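Side-chain contacts in tyrocidine synthase 2 (Brevibacillus parabrevis, PDB 6TA8), which belongs to the nonribosomal peptide synthetases and is represented here by a condensation domain, built from two lobes of chloramphenicol-acetyltransferase-like fold: residues A[317-320]-A[321-325]; A[360-363]-A[364-368]. All coordinates share one frame; numbering follows the deposited sequence.

Contact 1. Residues A[317-320]-A[321-325]; sequences TRTI and GWFTS
Thr319 chi1 (-64°) sets OG1 beside the backbone N and leaves the methyl CG2 opposite that N, aimed at Phe323, whose own chi1 of -72° puts CG beside the backbone N and anti to the carbonyl carbon; the methyl of one side chain thus meets the ring of the other. The contact links residues four apart on an extended, irregular piece of the loop joining strands 297-304 and 325-332 of this condensation-domain fold. The two side chains run roughly at right angles, and Thr319 comes up to the rim of the phenyl ring, close to its plane: CG2 lies 3.6 Å from Phe323 CZ and 3.9 Å from Phe323 CE1. The backbone passes the same rim, where Ile320 C is 4.2 Å from Phe323 CE1. Gly321 is almost fully stretched, and the chain bends beyond it, so the Phe323 side chain can reach back to Thr319.

The torsion that aims the Thr319 methyl at the ring also sends OG1 to the hydrogen-bonding partners Asp199 O and Thr198 OG1, so the buried hydroxyl is satisfied. Around Phe323, Arg307 adds a cation-pi contact and Phe201 an edge-to-face one, while Arg307 NH2 also bonds to Thr319 O. Asp168 of the HHxxxDG signature motif takes the N-H of Phe323 and Ser171 bonds to Gly321 O, tying the loop to that motif and to helix 169-187.

Ile320 faces the other way, packing on Ser171 and Leu175 of the same helix, though its branch methyl CG2 stays 3.3 Å from Gly321 N.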
ATOM      1  N   THR A 317       5.703  13.177   8.664  1.00 52.49           N
ATOM      2  CA  THR A 317       4.873  13.715   7.591  1.00 54.31           C
ATOM      3  C   THR A 317       5.599  13.672   6.252  1.00 53.99           C
ATOM      4  O   THR A 317       5.003  13.316   5.228  1.00 56.37           O
ATOM      5  CB  THR A 317       4.441  15.145   7.921  1.00 53.46           C
ATOM      6  OG1 THR A 317       5.565  15.888   8.409  1.00 54.40           O
ATOM      7  CG2 THR A 317       3.344  15.140   8.976  1.00 59.14           C
ATOM      8  N   ARG A 318       6.883  14.032   6.235  1.00 56.32           N
ATOM      9  CA  ARG A 318       7.691  14.019   5.023  1.00 51.71           C
ATOM     10  C   ARG A 318       8.637  12.823   4.968  1.00 47.64           C
ATOM     11  O   ARG A 318       9.599  12.837   4.193  1.00 50.05           O
ATOM     12  CB  ARG A 318       8.486  15.319   4.903  1.00 53.44           C
ATOM     13  CG  ARG A 318       7.647  16.580   5.025  1.00 57.38           C
ATOM     14  CD  ARG A 318       6.731  16.749   3.828  1.00 60.51           C
ATOM     15  NE  ARG A 318       7.484  16.987   2.600  1.00 64.68           N
ATOM     16  CZ  ARG A 318       6.929  17.138   1.402  1.00 59.87           C
ATOM     17  NH1 ARG A 318       5.612  17.076   1.267  1.00 60.01           N
ATOM     18  NH2 ARG A 318       7.693  17.351   0.338  1.00 57.34           N
ATOM     19  N   THR A 319       8.388  11.797   5.777  1.00 49.18           N
ATOM     20  CA  THR A 319       9.265  10.637   5.853  1.00 43.24           C
ATOM     21  C   THR A 319       8.803   9.569   4.870  1.00 44.63           C
ATOM     22  O   THR A 319       7.616   9.232   4.818  1.00 44.05           O
ATOM     23  CB  THR A 319       9.292  10.070   7.273  1.00 42.97           C
ATOM     24  OG1 THR A 319       9.855  11.039   8.167  1.00 41.14           O
ATOM     25  CG2 THR A 319      10.126   8.798   7.328  1.00 44.02           C
ATOM     26  N   ILE A 320       9.744   9.040   4.092  1.00 44.89           N
ATOM     27  CA  ILE A 320       9.470   7.994   3.115  1.00 30.94           C
ATOM     28  C   ILE A 320       9.877   6.656   3.715  1.00 31.70           C
ATOM     29  O   ILE A 320      10.968   6.526   4.283  1.00 26.95           O
ATOM     30  CB  ILE A 320      10.209   8.264   1.793  1.00 42.38           C
ATOM     31  CG1 ILE A 320       9.542   9.422   1.049  1.00 40.43           C
ATOM     32  CG2 ILE A 320      10.251   7.014   0.923  1.00 34.41           C
ATOM     33  CD1 ILE A 320      10.130   9.693  -0.311  1.00 45.25           C
ATOM     34  N   GLY A 321       8.996   5.669   3.606  1.00 26.80           N
ATOM     35  CA  GLY A 321       9.263   4.360   4.169  1.00 24.63           C
ATOM     36  C   GLY A 321       8.048   3.478   4.015  1.00 24.84           C
ATOM     37  O   GLY A 321       7.021   3.886   3.464  1.00 27.59           O
ATOM     38  N   TRP A 322       8.181   2.247   4.505  1.00 31.22           N
ATOM     39  CA  TRP A 322       7.084   1.279   4.507  1.00 36.14           C
ATOM     40  C   TRP A 322       6.468   1.287   5.902  1.00 34.17           C
ATOM     41  O   TRP A 322       6.892   0.554   6.796  1.00 36.77           O
ATOM     42  CB  TRP A 322       7.571  -0.109   4.106  1.00 29.06           C
ATOM     43  CG  TRP A 322       6.459  -1.031   3.694  1.00 28.77           C
ATOM     44  CD1 TRP A 322       5.155  -0.694   3.481  1.00 32.37           C
ATOM     45  CD2 TRP A 322       6.553  -2.441   3.453  1.00 32.43           C
ATOM     46  NE1 TRP A 322       4.431  -1.804   3.119  1.00 37.31           N
ATOM     47  CE2 TRP A 322       5.267  -2.890   3.093  1.00 37.95           C
ATOM     48  CE3 TRP A 322       7.601  -3.366   3.501  1.00 37.59           C
ATOM     49  CZ2 TRP A 322       5.001  -4.222   2.785  1.00 38.10           C
ATOM     50  CZ3 TRP A 322       7.333  -4.690   3.195  1.00 36.52           C
ATOM     51  CH2 TRP A 322       6.044  -5.104   2.843  1.00 35.33           C
ATOM     52  N   PHE A 323       5.453   2.131   6.084  1.00 33.88           N
ATOM     53  CA  PHE A 323       4.791   2.310   7.368  1.00 41.39           C
ATOM     54  C   PHE A 323       3.493   1.520   7.479  1.00 45.92           C
ATOM     55  O   PHE A 323       2.752   1.706   8.448  1.00 46.37           O
ATOM     56  CB  PHE A 323       4.509   3.795   7.612  1.00 38.41           C
ATOM     57  CG  PHE A 323       5.735   4.610   7.913  1.00 39.53           C
ATOM     58  CD1 PHE A 323       6.651   4.908   6.916  1.00 33.75           C
ATOM     59  CD2 PHE A 323       5.964   5.091   9.190  1.00 32.88           C
ATOM     60  CE1 PHE A 323       7.777   5.662   7.192  1.00 35.42           C
ATOM     61  CE2 PHE A 323       7.085   5.846   9.472  1.00 33.43           C
ATOM     62  CZ  PHE A 323       7.993   6.131   8.473  1.00 38.44           C
ATOM     63  N   THR A 324       3.208   0.645   6.515  1.00 43.88           N
ATOM     64  CA  THR A 324       1.919  -0.035   6.460  1.00 42.33           C
ATOM     65  C   THR A 324       1.656  -0.831   7.732  1.00 45.71           C
ATOM     66  O   THR A 324       2.508  -1.598   8.190  1.00 54.05           O
ATOM     67  CB  THR A 324       1.867  -0.956   5.239  1.00 38.05           C
ATOM     68  OG1 THR A 324       1.797  -0.166   4.046  1.00 39.01           O
ATOM     69  CG2 THR A 324       0.654  -1.875   5.304  1.00 47.33           C
ATOM     70  N   SER A 325       0.472  -0.637   8.305  1.00 46.89           N
ATOM     71  CA  SER A 325       0.030  -1.369   9.483  1.00 48.92           C
ATOM     72  C   SER A 325      -1.151  -2.251   9.105  1.00 45.23           C
ATOM     73  O   SER A 325      -2.130  -1.769   8.525  1.00 45.73           O
ATOM     74  CB  SER A 325      -0.364  -0.413  10.611  1.00 48.79           C
ATOM     75  OG  SER A 325      -1.628   0.178  10.357  1.00 48.03           O
TER

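Contact 2. Residues A[360-363]-A[364-368]; sequences YEIL and RTLTT
Glu361 and Arg364 lie alongside each other and point the same way, one turn apart on the short, weakly bonded helix 359-365, where they form an i to i+3 salt bridge. Arg364 CG sits between its backbone N and carbonyl carbon (chi1 61°), which brings the chain back over Glu361, and CD comes within 3.0 Å of Glu361 OE2. NH1 then meets Glu361 OE1 at 2.5 Å, on the syn side of the carboxylate but 28° out of its plane. The acceptor lies nearly in the guanidinium plane, but the two flat groups are turned 49° apart and the bond is bent.

Leu363 and Thr367 also run side by side, CD2 lying 3.5 Å from OG1, whereas Ile362 and Leu366 slant across each other, CG2 to CD1 at 4.1 Å. Ile362 and Leu363 are buried, Ile362 against Leu208 and Ala212 of helix 201-212 and Leu363 against Leu217 and Phe377.

Ile362 O gathers three donors from the residues that follow. Thr367 N gives it a weak bond; Leu366 N at 3.0 Å from Ile362 O and Thr367 OG1 at 3.2 Å from Ile362 O arrive from opposite faces of the carbonyl plane.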
ATOM      1  N   TYR A 360      -1.510  -3.857  16.784  1.00 42.90           N
ATOM      2  CA  TYR A 360      -1.756  -5.293  16.671  1.00 43.12           C
ATOM      3  C   TYR A 360      -0.471  -6.054  16.365  1.00 45.11           C
ATOM      4  O   TYR A 360      -0.018  -6.880  17.165  1.00 44.45           O
ATOM      5  CB  TYR A 360      -2.811  -5.570  15.598  1.00 47.47           C
ATOM      6  CG  TYR A 360      -3.186  -7.033  15.503  1.00 48.98           C
ATOM      7  CD1 TYR A 360      -4.115  -7.586  16.374  1.00 49.80           C
ATOM      8  CD2 TYR A 360      -2.604  -7.864  14.553  1.00 45.82           C
ATOM      9  CE1 TYR A 360      -4.459  -8.921  16.299  1.00 52.28           C
ATOM     10  CE2 TYR A 360      -2.942  -9.203  14.471  1.00 45.83           C
ATOM     11  CZ  TYR A 360      -3.872  -9.726  15.348  1.00 52.32           C
ATOM     12  OH  TYR A 360      -4.216 -11.056  15.277  1.00 50.28           O
ATOM     13  N   GLU A 361       0.129  -5.791  15.202  1.00 48.86           N
ATOM     14  CA  GLU A 361       1.318  -6.530  14.798  1.00 47.10           C
ATOM     15  C   GLU A 361       2.566  -6.094  15.555  1.00 50.48           C
ATOM     16  O   GLU A 361       3.560  -6.829  15.555  1.00 49.98           O
ATOM     17  CB  GLU A 361       1.546  -6.391  13.293  1.00 52.14           C
ATOM     18  CG  GLU A 361       0.635  -7.280  12.461  1.00 51.55           C
ATOM     19  CD  GLU A 361       1.303  -8.575  12.050  1.00 53.86           C
ATOM     20  OE1 GLU A 361       2.535  -8.575  11.845  1.00 60.32           O
ATOM     21  OE2 GLU A 361       0.599  -9.602  11.948  1.00 57.35           O
ATOM     22  N   ILE A 362       2.539  -4.928  16.205  1.00 49.40           N
ATOM     23  CA  ILE A 362       3.624  -4.574  17.115  1.00 44.38           C
ATOM     24  C   ILE A 362       3.646  -5.530  18.298  1.00 48.24           C
ATOM     25  O   ILE A 362       4.716  -5.862  18.822  1.00 54.33           O
ATOM     26  CB  ILE A 362       3.489  -3.109  17.574  1.00 42.31           C
ATOM     27  CG1 ILE A 362       3.485  -2.164  16.373  1.00 46.82           C
ATOM     28  CG2 ILE A 362       4.615  -2.730  18.518  1.00 48.70           C
ATOM     29  CD1 ILE A 362       3.402  -0.702  16.756  1.00 51.50           C
ATOM     30  N   LEU A 363       2.473  -6.001  18.725  1.00 47.15           N
ATOM     31  CA  LEU A 363       2.389  -6.893  19.874  1.00 46.19           C
ATOM     32  C   LEU A 363       2.875  -8.303  19.562  1.00 49.07           C
ATOM     33  O   LEU A 363       3.256  -9.029  20.486  1.00 54.19           O
ATOM     34  CB  LEU A 363       0.949  -6.946  20.392  1.00 45.94           C
ATOM     35  CG  LEU A 363       0.468  -5.758  21.229  1.00 51.04           C
ATOM     36  CD1 LEU A 363      -1.048  -5.772  21.369  1.00 46.05           C
ATOM     37  CD2 LEU A 363       1.135  -5.754  22.597  1.00 49.14           C
ATOM     38  N   ARG A 364       2.874  -8.710  18.291  1.00 57.18           N
ATOM     39  CA  ARG A 364       3.295 -10.055  17.922  1.00 58.91           C
ATOM     40  C   ARG A 364       4.685 -10.108  17.303  1.00 53.19           C
ATOM     41  O   ARG A 364       5.201 -11.208  17.078  1.00 59.11           O
ATOM     42  CB  ARG A 364       2.290 -10.685  16.947  1.00 59.99           C
ATOM     43  CG  ARG A 364       2.125  -9.933  15.642  1.00 58.30           C
ATOM     44  CD  ARG A 364       1.330 -10.746  14.632  1.00 57.59           C
ATOM     45  NE  ARG A 364       2.034 -11.956  14.221  1.00 62.45           N
ATOM     46  CZ  ARG A 364       2.861 -12.021  13.182  1.00 67.78           C
ATOM     47  NH1 ARG A 364       3.099 -10.943  12.449  1.00 60.32           N
ATOM     48  NH2 ARG A 364       3.457 -13.167  12.878  1.00 65.91           N
ATOM     49  N   THR A 365       5.304  -8.963  17.026  1.00 51.02           N
ATOM     50  CA  THR A 365       6.610  -8.934  16.381  1.00 59.83           C
ATOM     51  C   THR A 365       7.677  -8.187  17.166  1.00 58.09           C
ATOM     52  O   THR A 365       8.861  -8.485  16.995  1.00 57.42           O
ATOM     53  CB  THR A 365       6.505  -8.306  14.982  1.00 59.95           C
ATOM     54  OG1 THR A 365       5.748  -7.092  15.056  1.00 64.22           O
ATOM     55  CG2 THR A 365       5.827  -9.264  14.015  1.00 55.93           C
ATOM     56  N   LEU A 366       7.299  -7.232  18.019  1.00 61.48           N
ATOM     57  CA  LEU A 366       8.269  -6.398  18.713  1.00 55.53           C
ATOM     58  C   LEU A 366       8.168  -6.435  20.231  1.00 57.41           C
ATOM     59  O   LEU A 366       9.172  -6.164  20.898  1.00 62.81           O
ATOM     60  CB  LEU A 366       8.142  -4.935  18.258  1.00 48.27           C
ATOM     61  CG  LEU A 366       8.272  -4.650  16.761  1.00 50.82           C
ATOM     62  CD1 LEU A 366       8.164  -3.156  16.502  1.00 43.53           C
ATOM     63  CD2 LEU A 366       9.581  -5.202  16.216  1.00 52.67           C
ATOM     64  N   THR A 367       7.004  -6.752  20.794  1.00 57.40           N
ATOM     65  CA  THR A 367       6.838  -6.714  22.241  1.00 55.14           C
ATOM     66  C   THR A 367       7.656  -7.818  22.903  1.00 55.90           C
ATOM     67  O   THR A 367       7.565  -8.988  22.522  1.00 59.59           O
ATOM     68  CB  THR A 367       5.363  -6.854  22.611  1.00 58.31           C
ATOM     69  OG1 THR A 367       4.621  -5.774  22.031  1.00 53.26           O
ATOM     70  CG2 THR A 367       5.186  -6.824  24.122  1.00 54.80           C
ATOM     71  N   THR A 368       8.452  -7.439  23.902  1.00 62.11           N
ATOM     72  CA  THR A 368       9.372  -8.348  24.584  1.00 64.44           C
ATOM     73  C   THR A 368       8.837  -8.808  25.934  1.00 70.80           C
ATOM     74  O   THR A 368       9.578  -8.841  26.920  1.00 76.68           O
ATOM     75  CB  THR A 368      10.735  -7.683  24.758  1.00 68.63           C
ATOM     76  OG1 THR A 368      10.710  -6.839  25.917  1.00 74.82           O
ATOM     77  CG2 THR A 368      11.080  -6.844  23.538  1.00 63.13           C
TER

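How the contacts relate
Contact 1 precedes contact 2 along the chain, and the two do not touch: their centres are 18 Å apart and their nearest atoms about 6 Å. Strand 325-332 connects them in space, since residues 321-325 lead into it and Tyr360 packs on its Tyr327 and Pro328. Helix 201-212 lies against both contacts, giving Phe201 and Trp204 to contact 1 and Leu208 and Ala212 to contact 2; helix 39-46 touches Trp322, beside contact 1, and Ile362, Thr365 and Leu366 of contact 2. Contact 1 is bonded to the HHxxxDG motif, which marks the active-site region in this family; contact 2 has its centre about 20 Å from the chain centre, against about 10 Å for contact 1.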